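Local coordinates for hypothetical protein (Bacteroides caccae, PDB 4M8R) that is of unknown function but joins an N-terminal Ig-like domain to a WD40-like domain of the beta-propeller clan, at residues F178-Y192 with L226-N238. Residues are numbered along the deposited sequence; the frame is centred on the assembly and turned at random.
With PO4 (phosphate ion), chain E; EDO (1,2-ethanediol), chain G; PO4 (phosphate ion), chain D.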
loop_
_atom_site.group_PDB
_atom_site.type_symbol
_atom_site.label_atom_id
_atom_site.label_comp_id
_atom_site.label_asym_id
_atom_site.label_seq_id
_atom_site.Cartn_x
_atom_site.Cartn_y
_atom_site.Cartn_z
ATOM N N PHE A 178 -14.013 -19.578 17.272
ATOM C CA PHE A 178 -13.323 -18.355 17.649
ATOM C C PHE A 178 -13.852 -17.886 18.998
ATOM O O PHE A 178 -15.057 -17.696 19.161
ATOM C CB PHE A 178 -13.567 -17.275 16.594
ATOM C CG PHE A 178 -13.028 -15.915 16.966
ATOM C CD1 PHE A 178 -11.667 -15.653 16.910
ATOM C CD2 PHE A 178 -13.886 -14.895 17.344
ATOM C CE1 PHE A 178 -11.171 -14.407 17.244
ATOM C CE2 PHE A 178 -13.396 -13.642 17.674
ATOM C CZ PHE A 178 -12.039 -13.395 17.626
ATOM N N LEU A 179 -12.952 -17.736 19.970
ATOM C CA LEU A 179 -13.295 -17.135 21.254
ATOM C C LEU A 179 -12.973 -15.651 21.201
ATOM O O LEU A 179 -11.817 -15.287 21.054
ATOM C CB LEU A 179 -12.506 -17.786 22.393
ATOM C CG LEU A 179 -12.620 -17.061 23.738
ATOM C CD1 LEU A 179 -14.057 -17.085 24.239
ATOM C CD2 LEU A 179 -11.678 -17.678 24.755
ATOM N N ASP A 180 -13.996 -14.813 21.336
ATOM C CA ASP A 180 -13.851 -13.360 21.239
ATOM C C ASP A 180 -13.484 -12.789 22.604
ATOM O O ASP A 180 -14.248 -12.927 23.553
ATOM C CB ASP A 180 -15.169 -12.746 20.741
ATOM C CG ASP A 180 -15.078 -11.242 20.487
ATOM O OD1 ASP A 180 -14.285 -10.546 21.157
ATOM O OD2 ASP A 180 -15.818 -10.746 19.608
ATOM N N PHE A 181 -12.318 -12.157 22.707
ATOM C CA PHE A 181 -11.871 -11.588 23.985
ATOM C C PHE A 181 -12.768 -10.458 24.499
ATOM O O PHE A 181 -12.905 -10.294 25.705
ATOM C CB PHE A 181 -10.427 -11.060 23.907
ATOM C CG PHE A 181 -9.359 -12.135 23.889
ATOM C CD1 PHE A 181 -9.508 -13.331 24.580
ATOM C CD2 PHE A 181 -8.167 -11.907 23.217
ATOM C CE1 PHE A 181 -8.506 -14.287 24.560
ATOM C CE2 PHE A 181 -7.161 -12.857 23.203
ATOM C CZ PHE A 181 -7.330 -14.048 23.876
ATOM N N CYS A 182 -13.366 -9.686 23.595
ATOM C CA CYS A 182 -14.259 -8.585 23.984
ATOM C C CYS A 182 -15.472 -9.053 24.790
ATOM O O CYS A 182 -15.846 -8.416 25.763
ATOM C CB CYS A 182 -14.771 -7.833 22.754
ATOM S SG CYS A 182 -13.504 -7.035 21.749
ATOM N N THR A 183 -16.084 -10.158 24.365
ATOM C CA THR A 183 -17.337 -10.641 24.953
ATOM C C THR A 183 -17.219 -11.957 25.703
ATOM O O THR A 183 -18.095 -12.293 26.489
ATOM C CB THR A 183 -18.399 -10.848 23.862
ATOM O OG1 THR A 183 -17.897 -11.751 22.867
ATOM C CG2 THR A 183 -18.756 -9.516 23.210
ATOM N N GLY A 184 -16.153 -12.714 25.458
ATOM C CA GLY A 184 -16.023 -14.059 26.017
ATOM C C GLY A 184 -16.940 -15.075 25.349
ATOM O O GLY A 184 -17.086 -16.196 25.838
ATOM N N GLU A 185 -17.533 -14.696 24.218
ATOM C CA GLU A 185 -18.457 -15.561 23.492
ATOM C C GLU A 185 -17.747 -16.380 22.418
ATOM O O GLU A 185 -16.718 -15.967 21.875
ATOM C CB GLU A 185 -19.572 -14.736 22.851
ATOM C CG GLU A 185 -20.663 -14.312 23.822
ATOM C CD GLU A 185 -21.704 -13.407 23.184
ATOM O OE1 GLU A 185 -21.493 -12.956 22.036
ATOM O OE2 GLU A 185 -22.733 -13.138 23.839
ATOM N N TRP A 186 -18.331 -17.535 22.114
ATOM C CA TRP A 186 -17.790 -18.467 21.128
ATOM C C TRP A 186 -18.536 -18.331 19.806
ATOM O O TRP A 186 -19.760 -18.256 19.797
ATOM C CB TRP A 186 -17.934 -19.896 21.640
ATOM C CG TRP A 186 -17.167 -20.156 22.882
ATOM C CD1 TRP A 186 -17.608 -20.011 24.166
ATOM C CD2 TRP A 186 -15.812 -20.609 22.971
ATOM N NE1 TRP A 186 -16.609 -20.348 25.048
ATOM C CE2 TRP A 186 -15.498 -20.722 24.338
ATOM C CE3 TRP A 186 -14.833 -20.933 22.025
ATOM C CZ2 TRP A 186 -14.247 -21.140 24.782
ATOM C CZ3 TRP A 186 -13.593 -21.352 22.468
ATOM C CH2 TRP A 186 -13.310 -21.451 23.833
ATOM N N LYS A 187 -17.798 -18.310 18.699
ATOM C CA LYS A 187 -18.390 -18.254 17.362
ATOM C C LYS A 187 -17.922 -19.442 16.541
ATOM O O LYS A 187 -16.723 -19.675 16.427
ATOM C CB LYS A 187 -17.962 -16.974 16.641
ATOM C CG LYS A 187 -18.204 -15.680 17.401
ATOM C CD LYS A 187 -19.678 -15.432 17.659
ATOM C CE LYS A 187 -19.892 -14.048 18.255
ATOM N NZ LYS A 187 -21.227 -13.938 18.902
ATOM N N ALA A 188 -18.857 -20.190 15.966
ATOM C CA ALA A 188 -18.499 -21.264 15.044
ATOM C C ALA A 188 -17.917 -20.667 13.770
ATOM O O ALA A 188 -18.400 -19.640 13.291
ATOM C CB ALA A 188 -19.709 -22.115 14.715
ATOM N N LEU A 189 -16.876 -21.304 13.235
ATOM C CA LEU A 189 -16.209 -20.815 12.032
ATOM C C LEU A 189 -16.576 -21.584 10.765
ATOM O O LEU A 189 -16.402 -21.068 9.665
ATOM C CB LEU A 189 -14.691 -20.818 12.229
ATOM C CG LEU A 189 -14.173 -19.817 13.269
ATOM C CD1 LEU A 189 -12.670 -19.959 13.442
ATOM C CD2 LEU A 189 -14.526 -18.388 12.894
ATOM N N SER A 190 -17.074 -22.809 10.910
ATOM C CA SER A 190 -17.476 -23.611 9.755
ATOM C C SER A 190 -18.991 -23.654 9.634
ATOM O O SER A 190 -19.705 -23.726 10.633
ATOM C CB SER A 190 -16.919 -25.027 9.851
ATOM O OG SER A 190 -15.523 -25.040 9.602
ATOM N N PHE A 191 -19.475 -23.595 8.402
ATOM C CA PHE A 191 -20.903 -23.667 8.150
ATOM C C PHE A 191 -21.410 -25.090 8.360
ATOM O O PHE A 191 -22.391 -25.295 9.066
ATOM C CB PHE A 191 -21.245 -23.182 6.741
ATOM C CG PHE A 191 -22.713 -23.017 6.517
ATOM C CD1 PHE A 191 -23.379 -21.914 7.027
ATOM C CD2 PHE A 191 -23.441 -23.982 5.831
ATOM C CE1 PHE A 191 -24.740 -21.768 6.838
ATOM C CE2 PHE A 191 -24.801 -23.843 5.640
ATOM C CZ PHE A 191 -25.453 -22.735 6.142
ATOM N N TYR A 192 -20.745 -26.063 7.749
ATOM C CA TYR A 192 -21.155 -27.459 7.883
ATOM C C TYR A 192 -20.442 -28.137 9.048
ATOM O O TYR A 192 -19.393 -27.688 9.504
ATOM C CB TYR A 192 -20.898 -28.237 6.587
ATOM C CG TYR A 192 -21.786 -27.836 5.426
ATOM C CD1 TYR A 192 -23.173 -27.967 5.499
ATOM C CD2 TYR A 192 -21.237 -27.346 4.244
ATOM C CE1 TYR A 192 -23.983 -27.606 4.433
ATOM C CE2 TYR A 192 -22.039 -26.985 3.175
ATOM C CZ TYR A 192 -23.408 -27.115 3.272
ATOM O OH TYR A 192 -24.188 -26.748 2.202
ATOM N N LEU A 226 -14.254 -13.850 9.969
ATOM C CA LEU A 226 -13.715 -12.886 10.922
ATOM C C LEU A 226 -13.138 -11.649 10.245
ATOM O O LEU A 226 -13.193 -10.556 10.800
ATOM C CB LEU A 226 -12.610 -13.529 11.758
ATOM C CG LEU A 226 -13.003 -14.749 12.590
ATOM C CD1 LEU A 226 -11.769 -15.309 13.276
ATOM C CD2 LEU A 226 -14.070 -14.397 13.613
ATOM N N GLU A 227 -12.577 -11.814 9.049
ATOM C CA GLU A 227 -11.880 -10.716 8.365
ATOM C C GLU A 227 -12.846 -9.919 7.481
ATOM O O GLU A 227 -12.538 -9.615 6.330
ATOM C CB GLU A 227 -10.700 -11.268 7.542
ATOM C CG GLU A 227 -9.511 -11.705 8.388
ATOM C CD GLU A 227 -8.756 -10.526 8.984
ATOM O OE1 GLU A 227 -7.964 -9.896 8.248
ATOM O OE2 GLU A 227 -8.947 -10.229 10.187
ATOM N N GLN A 228 -13.996 -9.548 8.037
ATOM C CA GLN A 228 -15.137 -9.137 7.223
ATOM C C GLN A 228 -16.157 -8.342 8.072
ATOM O O GLN A 228 -16.511 -8.765 9.175
ATOM C CB GLN A 228 -15.712 -10.415 6.586
ATOM C CG GLN A 228 -17.102 -10.344 5.998
ATOM C CD GLN A 228 -18.215 -10.456 7.032
ATOM O OE1 GLN A 228 -19.135 -9.648 7.020
ATOM N NE2 GLN A 228 -18.141 -11.449 7.921
ATOM N N SER A 229 -16.622 -7.203 7.547
ATOM C CA SER A 229 -17.307 -6.153 8.353
ATOM C C SER A 229 -18.656 -6.516 9.011
ATOM O O SER A 229 -19.104 -5.814 9.926
ATOM C CB SER A 229 -17.467 -4.858 7.533
ATOM O OG SER A 229 -18.265 -5.063 6.382
ATOM N N ASN A 230 -19.302 -7.582 8.529
ATOM C CA ASN A 230 -20.507 -8.137 9.171
ATOM C C ASN A 230 -20.209 -9.392 10.018
ATOM O O ASN A 230 -21.073 -10.260 10.193
ATOM C CB ASN A 230 -21.595 -8.437 8.123
ATOM C CG ASN A 230 -22.523 -7.259 7.883
ATOM O OD1 ASN A 230 -23.181 -6.776 8.804
ATOM N ND2 ASN A 230 -22.588 -6.798 6.640
ATOM N N TYR A 231 -18.983 -9.473 10.541
ATOM C CA TYR A 231 -18.585 -10.511 11.496
ATOM C C TYR A 231 -19.651 -10.761 12.573
ATOM O O TYR A 231 -19.957 -11.914 12.906
ATOM C CB TYR A 231 -17.259 -10.107 12.200
ATOM C CG TYR A 231 -17.196 -10.555 13.650
ATOM C CD1 TYR A 231 -16.729 -11.819 13.994
ATOM C CD2 TYR A 231 -17.643 -9.722 14.675
ATOM C CE1 TYR A 231 -16.695 -12.233 15.315
ATOM C CE2 TYR A 231 -17.617 -10.134 15.995
ATOM C CZ TYR A 231 -17.139 -11.388 16.311
ATOM O OH TYR A 231 -17.104 -11.800 17.621
ATOM N N ALA A 232 -20.186 -9.676 13.135
ATOM C CA ALA A 232 -21.099 -9.750 14.280
ATOM C C ALA A 232 -22.301 -10.672 14.036
ATOM O O ALA A 232 -22.728 -11.391 14.941
ATOM C CB ALA A 232 -21.570 -8.357 14.667
ATOM N N THR A 233 -22.820 -10.661 12.809
ATOM C CA THR A 233 -24.004 -11.439 12.448
ATOM C C THR A 233 -23.706 -12.638 11.530
ATOM O O THR A 233 -24.629 -13.354 11.151
ATOM C CB THR A 233 -25.059 -10.528 11.771
ATOM O OG1 THR A 233 -24.473 -9.847 10.650
ATOM C CG2 THR A 233 -25.598 -9.500 12.766
ATOM N N LYS A 234 -22.433 -12.861 11.181
ATOM C CA LYS A 234 -22.050 -13.907 10.219
ATOM C C LYS A 234 -20.562 -14.273 10.351
ATOM O O LYS A 234 -19.682 -13.475 10.007
ATOM C CB LYS A 234 -22.399 -13.443 8.793
ATOM C CG LYS A 234 -21.566 -14.012 7.637
ATOM C CD LYS A 234 -21.712 -15.512 7.421
ATOM C CE LYS A 234 -20.728 -16.029 6.373
ATOM N NZ LYS A 234 -20.761 -15.306 5.069
ATOM N N THR A 235 -20.297 -15.485 10.848
ATOM C CA THR A 235 -18.930 -15.976 11.079
ATOM C C THR A 235 -18.616 -17.330 10.436
ATOM O O THR A 235 -17.457 -17.615 10.143
ATOM C CB THR A 235 -18.630 -16.110 12.585
ATOM O OG1 THR A 235 -19.466 -17.124 13.162
ATOM C CG2 THR A 235 -18.874 -14.803 13.292
ATOM N N ARG A 236 -19.628 -18.170 10.237
ATOM C CA ARG A 236 -19.425 -19.483 9.642
ATOM C C ARG A 236 -19.117 -19.354 8.154
ATOM O O ARG A 236 -19.849 -18.692 7.433
ATOM C CB ARG A 236 -20.668 -20.349 9.811
ATOM C CG ARG A 236 -21.048 -20.656 11.248
ATOM C CD ARG A 236 -22.351 -21.441 11.312
ATOM N NE ARG A 236 -22.954 -21.364 12.645
ATOM C CZ ARG A 236 -23.085 -22.376 13.510
ATOM N NH1 ARG A 236 -22.675 -23.609 13.214
ATOM N NH2 ARG A 236 -23.651 -22.145 14.693
ATOM N N SER A 237 -18.041 -19.997 7.704
ATOM C CA SER A 237 -17.629 -19.964 6.307
ATOM C C SER A 237 -17.767 -21.345 5.707
ATOM O O SER A 237 -17.751 -22.341 6.422
ATOM C CB SER A 237 -16.161 -19.541 6.179
ATOM O OG SER A 237 -15.921 -18.265 6.739
ATOM N N ASN A 238 -17.878 -21.389 4.385
ATOM C CA ASN A 238 -17.778 -22.628 3.641
ATOM C C ASN A 238 -16.952 -22.420 2.376
ATOM O O ASN A 238 -17.496 -22.348 1.265
ATOM C CB ASN A 238 -19.164 -23.166 3.291
ATOM C CG ASN A 238 -19.099 -24.532 2.644
ATOM O OD1 ASN A 238 -18.344 -25.398 3.092
ATOM N ND2 ASN A 238 -19.862 -24.733 1.577
HETATM P P PO4 E . -23.703 -17.635 10.987
HETATM O O1 PO4 E . -24.278 -16.345 11.524
HETATM O O2 PO4 E . -22.262 -17.410 10.589
HETATM O O3 PO4 E . -23.763 -18.682 12.077
HETATM O O4 PO4 E . -24.494 -18.095 9.777
HETATM C C1 EDO G . -12.005 -9.491 13.856
HETATM O O1 EDO G . -11.617 -8.560 12.836
HETATM C C2 EDO G . -13.521 -9.536 13.995
HETATM O O2 EDO G . -13.852 -10.589 14.900
HETATM P P PO4 D . -19.774 -27.953 -1.018
HETATM O O1 PO4 D . -20.478 -27.124 0.030
HETATM O O2 PO4 D . -19.157 -27.075 -2.082
HETATM O O3 PO4 D . -18.678 -28.782 -0.393
HETATM O O4 PO4 D . -20.809 -28.843 -1.654
HETATM O O HOH W 1 -15.512 -24.732 6.776
HETATM O O HOH W 2 -18.184 -25.698 6.079
#
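Ser-237 O takes the backbone N-H of Phe-191 at 2.9 Å and, more weakly, the CA-H of Ser-190, with water 1 as a possible third donor. Together with Ser-237 N to Leu-189 O (2.8 Å, 166° at the hydrogen), this makes a single beta bridge just past strand 186-188, one of the two outermost strands of its four-stranded antiparallel sheet within the chain. Next to the bridge, Thr-235 OG1 donates to Ala-188 O at 2.7 Å, in the carbonyl plane; chi1 of 65° sets the hydroxyl between backbone N and carbonyl carbon, turned toward the strand. Small Ala-188 lets the Arg-236 guanidinium lie flat over its methyl, CB to CZ 3.6 Å, while at the guanidinium edge NE reaches O3 of a phosphate (chain E), probably from the crystallisation liquor. O2 of that ion accepts the backbone N-H groups of Thr-235 and Arg-236.

Earlier in the loop, branched Leu-226 lays CD2 over one face of the Phe-178 ring, 4.0 Å from its centroid, and its CG meets Leu-189 CD2. Tyr-231 is long enough to bring OH within 2.6 Å of Asp-180 OD2, a weak bond with carboxylate and ring 58° apart; Arg-84 forms a salt bridge with the same oxygen. A hydroxyl and two backbone bonds thus tie the loop to residues 188-191, whereas apolar packing, with a weak phenol-carboxylate bond, joins Leu-226 and Tyr-231 to a sheet consistent with a propeller blade.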